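Local structure of choline binding protein PCPA (Streptococcus pneumoniae, 4CP6) at residues Phe383-Pro386 / Lys390-Val393; Lys341-Gly346 / Ser354-Gly359; Val401-Leu406 / Asn410-Glu415; Leu320-Asn325 / His332-Leu337; Ile297-Ser302 / Leu309-Asn314. The protein is a pneumococcal surface antigen of the choline-binding protein family that probably attaches to choline on the bacterial cell wall and carries a leucine-rich repeat region. One frame throughout, in Å; residues are numbered along the deposited sequence.

Overall arrangement
Each of the five contacts closes a short loop of the chain, and they follow one another in series without nesting or crossing. Interaction 5 (297-302 with 309-314) comes first, then interaction 4 (320-325 with 332-337), interaction 2 (341-346 with 354-359), interaction 1 (383-386 with 390-393) and last interaction 3 (401-406 with 410-415). Interactions 5, 4 and 2 join strands on two faces of the leucine-rich solenoid across its hydrophobic interior, and successive ones touch: interactions 5 and 4 have centres about 6 Å apart, interactions 4 and 2 about 5 Å. Interaction 1 packs on interaction 2, and interaction 3 then sets a helix over strands 390-393 and 412-414.

Interaction 1: Phe383-Pro386 / Lys390-Val393; sequences FAIP and KFYV
F391 drives the edge of its ring into the face of F383, giving a T-shaped (edge-to-face) pair inside the leucine-rich repeat solenoid. The two side chains come from opposite directions, F383 from the loop that precedes strand 390-393 and F391 from the strand itself. Their ring centroids are 5.2 Å apart and the planes stand at 77°, close to perpendicular. CZ of F391 sits over the centre of the F383 ring, 4.0 Å above its plane, while the nearest atoms of the two rings are CZ of F383 and CE2 of F391, 3.8 Å apart. The CB of F391 points from the strand toward the loop, and CG, anti to the carbonyl carbon (chi1 -76°), continues that course to the F383 face. I385 meets the same ring obliquely. It holds CG1 between its backbone N and carbonyl carbon (chi1 64°), and from there the slender isoleucine arm takes CD1 to 3.7 Å from both CZ and CE1 of F391. Around them, I367 of strand 366-369 touches all three side chains, and L402 and L406 also pack on the two phenylalanines. All three residues are buried and the contact is wholly apolar. Its cohesion therefore rests on dispersion and the hydrophobic effect, to which the ring pair probably adds a weak electrostatic attraction between the slightly positive C-H edge of F391 and the electron-rich face of F383.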
# COMPACT_ATOMS: atom_id res chain seq x y z
N PHE A 383 -29.17 -1.97 -0.07
CA PHE A 383 -29.18 -0.54 -0.35
C PHE A 383 -29.35 0.27 0.91
O PHE A 383 -30.19 -0.04 1.77
CB PHE A 383 -30.39 -0.22 -1.27
CG PHE A 383 -30.26 -0.84 -2.64
CD1 PHE A 383 -29.38 -0.32 -3.58
CD2 PHE A 383 -31.07 -1.91 -3.01
CE1 PHE A 383 -29.26 -0.90 -4.84
CE2 PHE A 383 -30.98 -2.46 -4.30
CZ PHE A 383 -30.08 -1.95 -5.20
N ALA A 384 -28.59 1.36 1.01
CA ALA A 384 -28.77 2.38 2.02
C ALA A 384 -28.63 3.66 1.22
O ALA A 384 -27.53 4.23 1.06
CB ALA A 384 -27.72 2.29 3.12
N ILE A 385 -29.75 4.05 0.59
CA ILE A 385 -29.75 5.13 -0.38
C ILE A 385 -30.85 6.16 -0.12
O ILE A 385 -31.82 5.86 0.59
CB ILE A 385 -29.93 4.52 -1.81
CG1 ILE A 385 -31.31 3.81 -1.98
CG2 ILE A 385 -28.77 3.57 -2.16
CD1 ILE A 385 -31.62 3.38 -3.44
N PRO A 386 -30.76 7.36 -0.74
CA PRO A 386 -31.84 8.34 -0.57
C PRO A 386 -33.17 7.81 -1.12
O PRO A 386 -33.22 7.09 -2.14
CB PRO A 386 -31.34 9.55 -1.36
CG PRO A 386 -29.82 9.39 -1.36
CD PRO A 386 -29.66 7.90 -1.56
N LYS A 390 -34.85 6.71 -8.04
CA LYS A 390 -35.86 5.98 -8.76
C LYS A 390 -35.30 4.66 -9.24
O LYS A 390 -34.16 4.62 -9.75
CB LYS A 390 -36.32 6.76 -10.00
CG LYS A 390 -36.51 8.23 -9.82
CD LYS A 390 -36.56 8.89 -11.17
CE LYS A 390 -36.01 10.27 -11.04
NZ LYS A 390 -37.01 11.25 -10.57
N PHE A 391 -36.09 3.60 -9.15
CA PHE A 391 -35.69 2.32 -9.72
C PHE A 391 -36.45 2.04 -10.98
O PHE A 391 -37.67 2.30 -11.04
CB PHE A 391 -35.95 1.17 -8.75
CG PHE A 391 -34.96 1.04 -7.61
CD1 PHE A 391 -35.16 1.72 -6.42
CD2 PHE A 391 -33.87 0.18 -7.72
CE1 PHE A 391 -34.27 1.57 -5.36
CE2 PHE A 391 -32.97 0.04 -6.65
CZ PHE A 391 -33.17 0.73 -5.48
N TYR A 392 -35.79 1.39 -11.95
CA TYR A 392 -36.38 0.96 -13.21
C TYR A 392 -36.14 -0.55 -13.24
O TYR A 392 -34.98 -1.01 -13.19
CB TYR A 392 -35.76 1.69 -14.42
CG TYR A 392 -35.93 3.20 -14.40
CD1 TYR A 392 -35.09 4.01 -13.64
CD2 TYR A 392 -36.96 3.82 -15.11
CE1 TYR A 392 -35.26 5.39 -13.59
CE2 TYR A 392 -37.14 5.21 -15.08
CZ TYR A 392 -36.28 5.99 -14.31
OH TYR A 392 -36.43 7.37 -14.27
N VAL A 393 -37.22 -1.34 -13.27
CA VAL A 393 -37.12 -2.81 -13.19
C VAL A 393 -37.91 -3.47 -14.34
O VAL A 393 -38.69 -2.79 -15.01
CB VAL A 393 -37.56 -3.36 -11.82
CG1 VAL A 393 -36.72 -2.75 -10.69
CG2 VAL A 393 -39.05 -3.13 -11.56

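Interaction 2: Lys341-Gly346 / Ser354-Gly359; sequences KSLTIG and SFFLSG
L343 and L357 reach toward each other tip to tip, one from strand 342-345 and the other from the short strand 357-358, their CD2 methyls 3.9 Å apart. The two side chains share one conformation. Each has CG anti to the backbone N (chi1 169° in L343 and 179° in L357), and in each CD2 is the methyl that continues the chain in extended fashion, so it is CD2 that meets its counterpart. Leucine fits both places well, since its branch point stands one carbon further out than in valine or isoleucine and can bridge backbones whose CA atoms, at L343 and L357, are 9.9 Å apart. The second meeting joins I345 to F356, whose side chains approach from opposite directions. I345 carries CG1 anti to its carbonyl carbon and is fully extended beyond it, and this straight arm brings CD1 to 3.7 Å from CE2 of F356. The methyl is also 4.1 Å from CZ of F356, approaching the CE2-CZ bond obliquely. CD2 of L343 is 4.3 Å from CE2 of F356. Phenylalanine suits position 356 by its reach: with CG anti to the backbone N (chi1 -176°), it carries CE2 across to I345 and L343. All four residues are buried. L343 and I345 alternate with S342 and T344 along strand 342-345, the usual pattern of a strand with one face turned to a core. Beside the contact, L343 packs on L320 and L322 of strand 319-322, I345 and L357 on I367 of strand 366-369, and L343, F356 and L357 on M334 of strand 334-335.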
# COMPACT_ATOMS: atom_id res chain seq x y z
N LYS A 341 -24.89 9.92 -10.94
CA LYS A 341 -26.27 10.21 -11.32
C LYS A 341 -27.07 8.96 -11.63
O LYS A 341 -28.29 8.92 -11.42
CB LYS A 341 -26.24 11.13 -12.56
CG LYS A 341 -25.65 12.51 -12.31
CD LYS A 341 -25.69 13.40 -13.56
CE LYS A 341 -24.51 13.15 -14.49
NZ LYS A 341 -24.28 14.29 -15.41
N SER A 342 -26.39 7.92 -12.12
CA SER A 342 -27.08 6.74 -12.55
C SER A 342 -26.24 5.50 -12.32
O SER A 342 -25.02 5.55 -12.52
CB SER A 342 -27.36 6.86 -14.05
OG SER A 342 -28.12 5.77 -14.55
N LEU A 343 -26.91 4.39 -11.99
CA LEU A 343 -26.28 3.08 -11.87
C LEU A 343 -27.09 2.09 -12.70
O LEU A 343 -28.33 2.07 -12.58
CB LEU A 343 -26.23 2.64 -10.38
CG LEU A 343 -25.85 1.18 -10.17
CD1 LEU A 343 -24.35 0.98 -10.47
CD2 LEU A 343 -26.15 0.73 -8.73
N THR A 344 -26.43 1.27 -13.53
CA THR A 344 -27.10 0.20 -14.25
C THR A 344 -26.52 -1.12 -13.80
O THR A 344 -25.30 -1.24 -13.67
CB THR A 344 -26.97 0.37 -15.78
OG1 THR A 344 -27.65 1.58 -16.14
CG2 THR A 344 -27.56 -0.81 -16.55
N ILE A 345 -27.40 -2.09 -13.53
CA ILE A 345 -26.99 -3.41 -13.07
C ILE A 345 -27.31 -4.36 -14.23
O ILE A 345 -28.48 -4.54 -14.59
CB ILE A 345 -27.73 -3.80 -11.77
CG1 ILE A 345 -27.63 -2.66 -10.72
CG2 ILE A 345 -27.20 -5.11 -11.22
CD1 ILE A 345 -28.34 -2.94 -9.38
N GLY A 346 -26.25 -4.98 -14.76
CA GLY A 346 -26.30 -5.85 -15.93
C GLY A 346 -27.23 -7.04 -15.89
O GLY A 346 -27.71 -7.45 -14.83
N SER A 354 -25.45 -7.90 0.56
CA SER A 354 -25.50 -6.91 1.60
C SER A 354 -24.45 -5.85 1.30
O SER A 354 -23.38 -6.16 0.76
CB SER A 354 -25.13 -7.56 2.93
OG SER A 354 -26.19 -8.42 3.33
N PHE A 355 -24.73 -4.61 1.70
CA PHE A 355 -23.76 -3.50 1.64
C PHE A 355 -23.30 -3.17 0.21
O PHE A 355 -22.19 -2.66 0.01
CB PHE A 355 -22.53 -3.80 2.54
CG PHE A 355 -22.92 -4.15 3.96
CD1 PHE A 355 -23.63 -3.26 4.74
CD2 PHE A 355 -22.60 -5.39 4.50
CE1 PHE A 355 -23.98 -3.57 6.06
CE2 PHE A 355 -22.96 -5.72 5.81
CZ PHE A 355 -23.64 -4.80 6.58
N PHE A 356 -24.17 -3.39 -0.76
CA PHE A 356 -23.89 -3.15 -2.16
C PHE A 356 -23.70 -1.68 -2.51
O PHE A 356 -22.72 -1.30 -3.18
CB PHE A 356 -25.03 -3.76 -2.95
CG PHE A 356 -24.94 -3.72 -4.45
CD1 PHE A 356 -24.00 -4.50 -5.13
CD2 PHE A 356 -25.87 -3.01 -5.20
CE1 PHE A 356 -23.96 -4.53 -6.53
CE2 PHE A 356 -25.84 -3.04 -6.60
CZ PHE A 356 -24.89 -3.81 -7.25
N LEU A 357 -24.63 -0.81 -2.03
CA LEU A 357 -24.59 0.60 -2.39
C LEU A 357 -24.98 1.42 -1.18
O LEU A 357 -26.02 1.15 -0.55
CB LEU A 357 -25.51 0.81 -3.58
CG LEU A 357 -25.62 2.23 -4.09
CD1 LEU A 357 -24.26 2.77 -4.59
CD2 LEU A 357 -26.66 2.34 -5.17
N SER A 358 -24.12 2.37 -0.79
CA SER A 358 -24.32 3.12 0.44
C SER A 358 -23.47 4.38 0.43
O SER A 358 -22.73 4.65 -0.53
CB SER A 358 -23.94 2.26 1.67
OG SER A 358 -22.56 1.91 1.62
N GLY A 359 -23.56 5.14 1.52
CA GLY A 359 -22.77 6.35 1.69
C GLY A 359 -23.33 7.56 0.98
O GLY A 359 -24.50 7.61 0.63

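Interaction 3: Val401-Leu406 / Asn410-Glu415; sequences VLKSNL and NDIIVE
I412 fits its CD1 methyl against L402 and K403 of helix 396-405, a contact within the beta-alpha-beta unit of strand 390-393, this helix and strand 412-414 near the C-terminal end of the modelled chain. Along 410-415 the first residue to take part is N410, in the loop. Its OD1 lies 3.7 Å from CD1 of L406, the two side chains crossing at about a right angle. That polar end is satisfied elsewhere, OD1 by the hydroxyl of T408 and ND2 by the carbonyl of V389, which suits an asparagine buried beside aliphatic groups. Two residues on, I412 points at the helix with CG1 anti to its carbonyl carbon (chi1 -55°), and the extended arm carries CD1 out from the sheet. It meets L402, a buried leucine on the helix face toward the strand, and the aliphatic start of K403, which lies at the margin while its long arm runs on. Next along, I413 bonds through its backbone to F391 and V393, which sets the strand beside 390-393. V414 packs on E396 and K399 nearer the helix start. At the centre of the contact, CD1 of I412 lies 3.7 Å from CB of L402, 3.9 Å from CG of K403 and 4.3 Å from CD1 of L406.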
# COMPACT_ATOMS: atom_id res chain seq x y z
N VAL A 401 -40.05 -7.56 -4.77
CA VAL A 401 -38.84 -7.88 -4.01
C VAL A 401 -38.20 -6.58 -3.47
O VAL A 401 -37.86 -6.49 -2.27
CB VAL A 401 -37.86 -8.69 -4.88
CG1 VAL A 401 -36.48 -8.76 -4.21
CG2 VAL A 401 -38.41 -10.09 -5.16
N LEU A 402 -38.08 -5.56 -4.31
CA LEU A 402 -37.54 -4.28 -3.83
C LEU A 402 -38.39 -3.66 -2.73
O LEU A 402 -37.85 -3.28 -1.69
CB LEU A 402 -37.39 -3.27 -4.95
CG LEU A 402 -36.23 -3.47 -5.89
CD1 LEU A 402 -36.31 -2.47 -7.03
CD2 LEU A 402 -34.85 -3.31 -5.15
N LYS A 403 -39.72 -3.57 -2.93
CA LYS A 403 -40.59 -2.99 -1.91
C LYS A 403 -40.47 -3.69 -0.57
O LYS A 403 -40.62 -3.06 0.48
CB LYS A 403 -42.05 -3.05 -2.34
CG LYS A 403 -42.42 -2.07 -3.44
CD LYS A 403 -43.83 -2.32 -3.97
CE LYS A 403 -44.90 -1.56 -3.22
NZ LYS A 403 -46.19 -1.56 -3.96
N SER A 404 -40.27 -5.02 -0.60
CA SER A 404 -40.21 -5.80 0.61
C SER A 404 -38.88 -5.63 1.36
O SER A 404 -38.83 -5.84 2.58
CB SER A 404 -40.43 -7.26 0.28
OG SER A 404 -40.44 -8.03 1.47
N ASN A 405 -37.80 -5.24 0.66
CA ASN A 405 -36.46 -5.18 1.25
C ASN A 405 -35.88 -3.80 1.41
O ASN A 405 -35.00 -3.62 2.25
CB ASN A 405 -35.51 -6.06 0.44
CG ASN A 405 -35.92 -7.51 0.54
OD1 ASN A 405 -36.57 -8.09 -0.37
ND2 ASN A 405 -35.67 -8.10 1.68
N LEU A 406 -36.37 -2.82 0.65
CA LEU A 406 -35.85 -1.46 0.74
C LEU A 406 -36.21 -0.78 2.04
O LEU A 406 -37.39 -0.80 2.43
CB LEU A 406 -36.33 -0.57 -0.41
CG LEU A 406 -35.70 -0.78 -1.76
CD1 LEU A 406 -36.49 -0.05 -2.82
CD2 LEU A 406 -34.22 -0.31 -1.76
N ASN A 410 -38.85 4.17 -2.26
CA ASN A 410 -38.46 4.72 -3.55
C ASN A 410 -39.53 4.49 -4.63
O ASN A 410 -40.18 3.45 -4.63
CB ASN A 410 -37.19 4.02 -4.04
CG ASN A 410 -36.06 4.17 -3.07
OD1 ASN A 410 -36.06 3.56 -2.01
ND2 ASN A 410 -35.08 5.01 -3.39
N ASP A 411 -39.60 5.43 -5.59
CA ASP A 411 -40.44 5.24 -6.77
C ASP A 411 -39.80 4.08 -7.60
O ASP A 411 -38.59 4.12 -7.87
CB ASP A 411 -40.42 6.54 -7.58
CG ASP A 411 -41.33 6.54 -8.78
OD1 ASP A 411 -42.33 5.80 -8.76
OD2 ASP A 411 -41.08 7.33 -9.72
N ILE A 412 -40.59 3.06 -7.94
CA ILE A 412 -40.17 1.91 -8.73
C ILE A 412 -41.07 1.84 -9.96
O ILE A 412 -42.31 1.72 -9.84
CB ILE A 412 -40.22 0.58 -7.95
CG1 ILE A 412 -39.40 0.68 -6.63
CG2 ILE A 412 -39.72 -0.56 -8.85
CD1 ILE A 412 -39.68 -0.43 -5.69
N ILE A 413 -40.43 1.92 -11.13
CA ILE A 413 -41.10 1.88 -12.44
C ILE A 413 -40.85 0.54 -13.11
O ILE A 413 -39.69 0.13 -13.29
CB ILE A 413 -40.63 3.08 -13.30
CG1 ILE A 413 -40.98 4.42 -12.58
CG2 ILE A 413 -41.28 3.02 -14.71
CD1 ILE A 413 -40.26 5.67 -13.10
N VAL A 414 -41.92 -0.17 -13.47
CA VAL A 414 -41.83 -1.45 -14.17
C VAL A 414 -41.89 -1.12 -15.67
O VAL A 414 -42.88 -0.58 -16.16
CB VAL A 414 -42.94 -2.45 -13.76
CG1 VAL A 414 -42.85 -3.74 -14.57
CG2 VAL A 414 -42.87 -2.75 -12.26
N GLU A 415 -40.83 -1.46 -16.41
CA GLU A 415 -40.78 -1.19 -17.85
C GLU A 415 -41.84 -2.02 -18.61
O GLU A 415 -42.19 -3.12 -18.18
CB GLU A 415 -39.37 -1.54 -18.37
CG GLU A 415 -39.06 -1.18 -19.82
CD GLU A 415 -37.60 -1.23 -20.24
OE1 GLU A 415 -36.83 -2.04 -19.68
OE2 GLU A 415 -37.23 -0.46 -21.16

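Interaction 4: Leu320-Asn325 / His332-Leu337; sequences LILPDN and HVMNGL
M334 meets two leucines of strand 319-322, L320 and L322, spanning the hydrophobic core between two walls of the repeat region. Its CB points from the short strand 334-335 toward strand 319-322. CG, anti to the carbonyl carbon of its own residue (chi1 -66°), makes the first touch, 4.1 Å from CD1 of L320. The sulfur comes closer to the same methyl, SD to CD1 of L320 being 3.8 Å, as the two side chains slide past each other in opposite directions. Rotation about the CG-SD bond (chi3 -74°) bends the chain, and this turn carries CE off the line of the side chain to 4.1 Å from CD1 of L322, the pair meeting tip to tip. Methionine suits the place because its flexible thioether can follow both leucines in turn. L337 adds a marginal touch, its CD1 4.4 Å from CD1 of L320. F311, L343 and F356 also pack on M334, from strand 311-312, strand 342-345 and the loop before strand 357-358. The four touching residues are buried and bring only carbon and sulfur together. Such a contact has no directional bond to fix it; it depends on close fit, and the polarisable sulfur probably strengthens the attraction without imposing a preferred direction.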
# COMPACT_ATOMS: atom_id res chain seq x y z
N LEU A 320 -22.24 4.56 -13.51
CA LEU A 320 -21.60 3.26 -13.47
C LEU A 320 -22.51 2.29 -14.16
O LEU A 320 -23.70 2.21 -13.82
CB LEU A 320 -21.35 2.76 -12.04
CG LEU A 320 -20.02 3.06 -11.42
CD1 LEU A 320 -20.02 2.69 -9.94
CD2 LEU A 320 -18.88 2.34 -12.17
N ILE A 321 -21.97 1.55 -15.12
CA ILE A 321 -22.68 0.49 -15.78
C ILE A 321 -22.01 -0.82 -15.40
O ILE A 321 -20.92 -1.12 -15.91
CB ILE A 321 -22.74 0.70 -17.30
CG1 ILE A 321 -23.42 2.05 -17.62
CG2 ILE A 321 -23.43 -0.50 -17.97
CD1 ILE A 321 -23.19 2.53 -19.07
N LEU A 322 -22.63 -1.58 -14.50
CA LEU A 322 -22.08 -2.88 -14.11
C LEU A 322 -22.41 -3.88 -15.22
O LEU A 322 -23.57 -4.00 -15.64
CB LEU A 322 -22.66 -3.35 -12.77
CG LEU A 322 -22.43 -2.41 -11.57
CD1 LEU A 322 -23.17 -2.93 -10.34
CD2 LEU A 322 -20.91 -2.22 -11.27
N PRO A 323 -21.38 -4.54 -15.75
CA PRO A 323 -21.60 -5.41 -16.92
C PRO A 323 -22.40 -6.64 -16.61
O PRO A 323 -22.69 -6.97 -15.45
CB PRO A 323 -20.18 -5.68 -17.45
CG PRO A 323 -19.30 -5.50 -16.25
CD PRO A 323 -19.96 -4.44 -15.38
N ASP A 324 -22.82 -7.30 -17.69
CA ASP A 324 -23.85 -8.31 -17.58
C ASP A 324 -23.53 -9.57 -16.82
O ASP A 324 -24.47 -10.26 -16.40
CB ASP A 324 -24.33 -8.71 -18.99
CG ASP A 324 -24.98 -7.57 -19.77
OD1 ASP A 324 -25.57 -6.65 -19.14
OD2 ASP A 324 -24.89 -7.57 -21.03
N ASN A 325 -22.24 -9.88 -16.63
CA ASN A 325 -21.81 -11.16 -16.11
C ASN A 325 -21.03 -11.12 -14.79
O ASN A 325 -20.36 -12.10 -14.45
CB ASN A 325 -20.97 -11.86 -17.21
CG ASN A 325 -21.57 -11.76 -18.60
OD1 ASN A 325 -22.68 -12.26 -18.82
ND2 ASN A 325 -20.91 -11.05 -19.55
N HIS A 332 -19.42 -3.59 0.58
CA HIS A 332 -19.24 -2.15 0.33
C HIS A 332 -18.55 -1.88 -0.99
O HIS A 332 -17.62 -1.09 -1.07
CB HIS A 332 -18.51 -1.45 1.50
CG HIS A 332 -19.32 -1.42 2.75
ND1 HIS A 332 -20.42 -0.59 2.89
CD2 HIS A 332 -19.19 -2.16 3.86
CE1 HIS A 332 -20.86 -0.80 4.12
NE2 HIS A 332 -20.19 -1.77 4.72
N VAL A 333 -19.03 -2.53 -2.06
CA VAL A 333 -18.37 -2.38 -3.35
C VAL A 333 -18.48 -0.94 -3.88
O VAL A 333 -17.56 -0.48 -4.56
CB VAL A 333 -18.85 -3.44 -4.35
CG1 VAL A 333 -20.35 -3.30 -4.63
CG2 VAL A 333 -18.05 -3.35 -5.64
N MET A 334 -19.62 -0.25 -3.59
CA MET A 334 -19.82 1.14 -4.04
C MET A 334 -20.21 1.98 -2.84
O MET A 334 -21.29 1.77 -2.25
CB MET A 334 -20.91 1.24 -5.11
CG MET A 334 -20.53 0.55 -6.43
SD MET A 334 -21.96 0.41 -7.55
CE MET A 334 -22.89 -0.93 -6.74
N ASN A 335 -19.38 2.94 -2.49
CA ASN A 335 -19.71 3.78 -1.34
C ASN A 335 -19.13 5.18 -1.56
O ASN A 335 -17.95 5.32 -1.90
CB ASN A 335 -19.17 3.17 -0.02
CG ASN A 335 -19.39 4.06 1.20
OD1 ASN A 335 -18.70 5.07 1.38
ND2 ASN A 335 -20.37 3.74 2.04
N GLY A 336 -19.92 6.21 -1.28
CA GLY A 336 -19.42 7.58 -1.31
C GLY A 336 -19.09 8.07 -2.70
O GLY A 336 -17.91 8.26 -3.05
N LEU A 337 -20.14 8.22 -3.51
CA LEU A 337 -20.07 8.59 -4.93
C LEU A 337 -21.01 9.78 -5.14
O LEU A 337 -22.13 9.63 -5.61
CB LEU A 337 -20.47 7.39 -5.80
CG LEU A 337 -19.67 6.08 -5.49
CD1 LEU A 337 -20.26 4.88 -6.14
CD2 LEU A 337 -18.18 6.23 -5.81

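Interaction 5: Ile297-Ser302 / Leu309-Asn314; sequences ISLPNS and LAFYGN
F311 presents the edge of its ring to I297 and L299, the two side chains that reach it from strand 296-298 and the residue just after it. All direct contact between 297-302 and 309-314 is of one kind, aliphatic carbon against the aromatic rim. I297 supplies two of its branches: CD1 and CG2 both lie 4.1 Å from CE1 of F311, so both branches face the same ring atom. The long branch of I297 has CG1 anti to the backbone N (chi1 -173°), with CG2 between the backbone N and the carbonyl carbon, and this leaves both CD1, at the end of the long branch, and CG2 facing F311. L299 is slightly further, its CD2 4.3 Å from CZ of F311. Both CD1 of I297 and CD2 of L299 lie near the plane of the ring. In F311 itself CG is anti to the carbonyl carbon (chi1 -65°), and F311 and I297 together bridge the 10.6 Å between their CA atoms. A phenylalanine suits such a distance by its length, and the branched aliphatics opposite offer several methyl groups to its rim. Polar bonds belong to the surroundings of the contact: the hydroxyl of S302 bonds to the backbone of G279 and L280, and the carbonyl of N301 to the side chain of N325. In the fold, strand 296-298 pairs with 273-275 and strand 311-312 with 334-335. Within the interior F311 also packs on F288, on L320 of strand 319-322 and on M334 of strand 334-335.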
# COMPACT_ATOMS: atom_id res chain seq x y z
N ILE A 297 -15.82 5.38 -16.37
CA ILE A 297 -15.09 4.12 -16.41
C ILE A 297 -15.83 3.13 -17.26
O ILE A 297 -17.04 2.97 -17.07
CB ILE A 297 -14.78 3.60 -14.99
CG1 ILE A 297 -13.86 2.35 -15.08
CG2 ILE A 297 -16.07 3.31 -14.20
CD1 ILE A 297 -13.38 1.92 -13.81
N SER A 298 -15.15 2.47 -18.20
CA SER A 298 -15.79 1.46 -19.03
C SER A 298 -15.45 0.09 -18.43
O SER A 298 -14.26 -0.24 -18.31
CB SER A 298 -15.31 1.55 -20.47
OG SER A 298 -15.92 0.54 -21.25
N LEU A 299 -16.47 -0.69 -18.05
CA LEU A 299 -16.28 -2.02 -17.45
C LEU A 299 -16.63 -3.07 -18.49
O LEU A 299 -17.68 -2.98 -19.13
CB LEU A 299 -17.20 -2.17 -16.24
CG LEU A 299 -16.98 -1.12 -15.12
CD1 LEU A 299 -18.02 -1.32 -14.01
CD2 LEU A 299 -15.56 -1.19 -14.56
N PRO A 300 -15.77 -4.09 -18.64
CA PRO A 300 -15.94 -5.04 -19.75
C PRO A 300 -16.87 -6.21 -19.52
O PRO A 300 -17.17 -6.56 -18.38
CB PRO A 300 -14.50 -5.53 -19.98
CG PRO A 300 -13.91 -5.52 -18.57
CD PRO A 300 -14.47 -4.26 -17.97
N ASN A 301 -17.35 -6.83 -20.62
CA ASN A 301 -18.20 -8.01 -20.55
C ASN A 301 -17.54 -9.15 -19.77
O ASN A 301 -18.24 -9.92 -19.14
CB ASN A 301 -18.53 -8.50 -21.97
CG ASN A 301 -19.33 -7.48 -22.75
OD1 ASN A 301 -19.02 -7.10 -23.91
ND2 ASN A 301 -20.39 -7.00 -22.12
N SER A 302 -16.19 -9.24 -19.82
CA SER A 302 -15.45 -10.29 -19.13
C SER A 302 -15.36 -10.10 -17.62
O SER A 302 -14.89 -11.03 -16.94
CB SER A 302 -14.04 -10.37 -19.70
OG SER A 302 -13.44 -9.08 -19.66
N LEU A 309 -14.89 -2.06 -1.63
CA LEU A 309 -14.55 -0.64 -1.72
C LEU A 309 -13.75 -0.32 -2.96
O LEU A 309 -12.95 0.62 -2.95
CB LEU A 309 -13.90 -0.12 -0.42
CG LEU A 309 -14.87 -0.09 0.78
CD1 LEU A 309 -14.12 -0.06 2.11
CD2 LEU A 309 -15.82 1.09 0.66
N ALA A 310 -14.04 -1.00 -4.07
CA ALA A 310 -13.35 -0.67 -5.32
C ALA A 310 -13.75 0.75 -5.79
O ALA A 310 -12.92 1.48 -6.32
CB ALA A 310 -13.71 -1.68 -6.41
N PHE A 311 -15.03 1.12 -5.61
CA PHE A 311 -15.57 2.43 -5.94
C PHE A 311 -15.88 3.11 -4.63
O PHE A 311 -16.91 2.82 -4.01
CB PHE A 311 -16.82 2.29 -6.82
CG PHE A 311 -16.50 1.67 -8.16
CD1 PHE A 311 -15.90 2.43 -9.17
CD2 PHE A 311 -16.81 0.35 -8.42
CE1 PHE A 311 -15.63 1.86 -10.42
CE2 PHE A 311 -16.51 -0.22 -9.67
CZ PHE A 311 -15.94 0.55 -10.66
N TYR A 312 -14.98 3.96 -4.17
CA TYR A 312 -15.08 4.56 -2.84
C TYR A 312 -14.50 5.95 -2.89
O TYR A 312 -13.33 6.11 -3.18
CB TYR A 312 -14.25 3.69 -1.89
CG TYR A 312 -14.17 4.12 -0.44
CD1 TYR A 312 -15.26 4.68 0.21
CD2 TYR A 312 -13.02 3.86 0.31
CE1 TYR A 312 -15.23 4.96 1.57
CE2 TYR A 312 -12.97 4.15 1.67
CZ TYR A 312 -14.08 4.71 2.30
OH TYR A 312 -14.04 4.99 3.66
N GLY A 313 -15.32 6.95 -2.63
CA GLY A 313 -14.82 8.32 -2.62
C GLY A 313 -14.48 8.86 -4.00
O GLY A 313 -13.64 9.77 -4.12
N ASN A 314 -15.11 8.32 -5.05
CA ASN A 314 -14.90 8.83 -6.41
C ASN A 314 -15.77 10.08 -6.58
O ASN A 314 -16.91 10.02 -7.06
CB ASN A 314 -15.23 7.79 -7.43
CG ASN A 314 -14.33 6.60 -7.28
OD1 ASN A 314 -13.10 6.68 -7.55
ND2 ASN A 314 -14.87 5.51 -6.83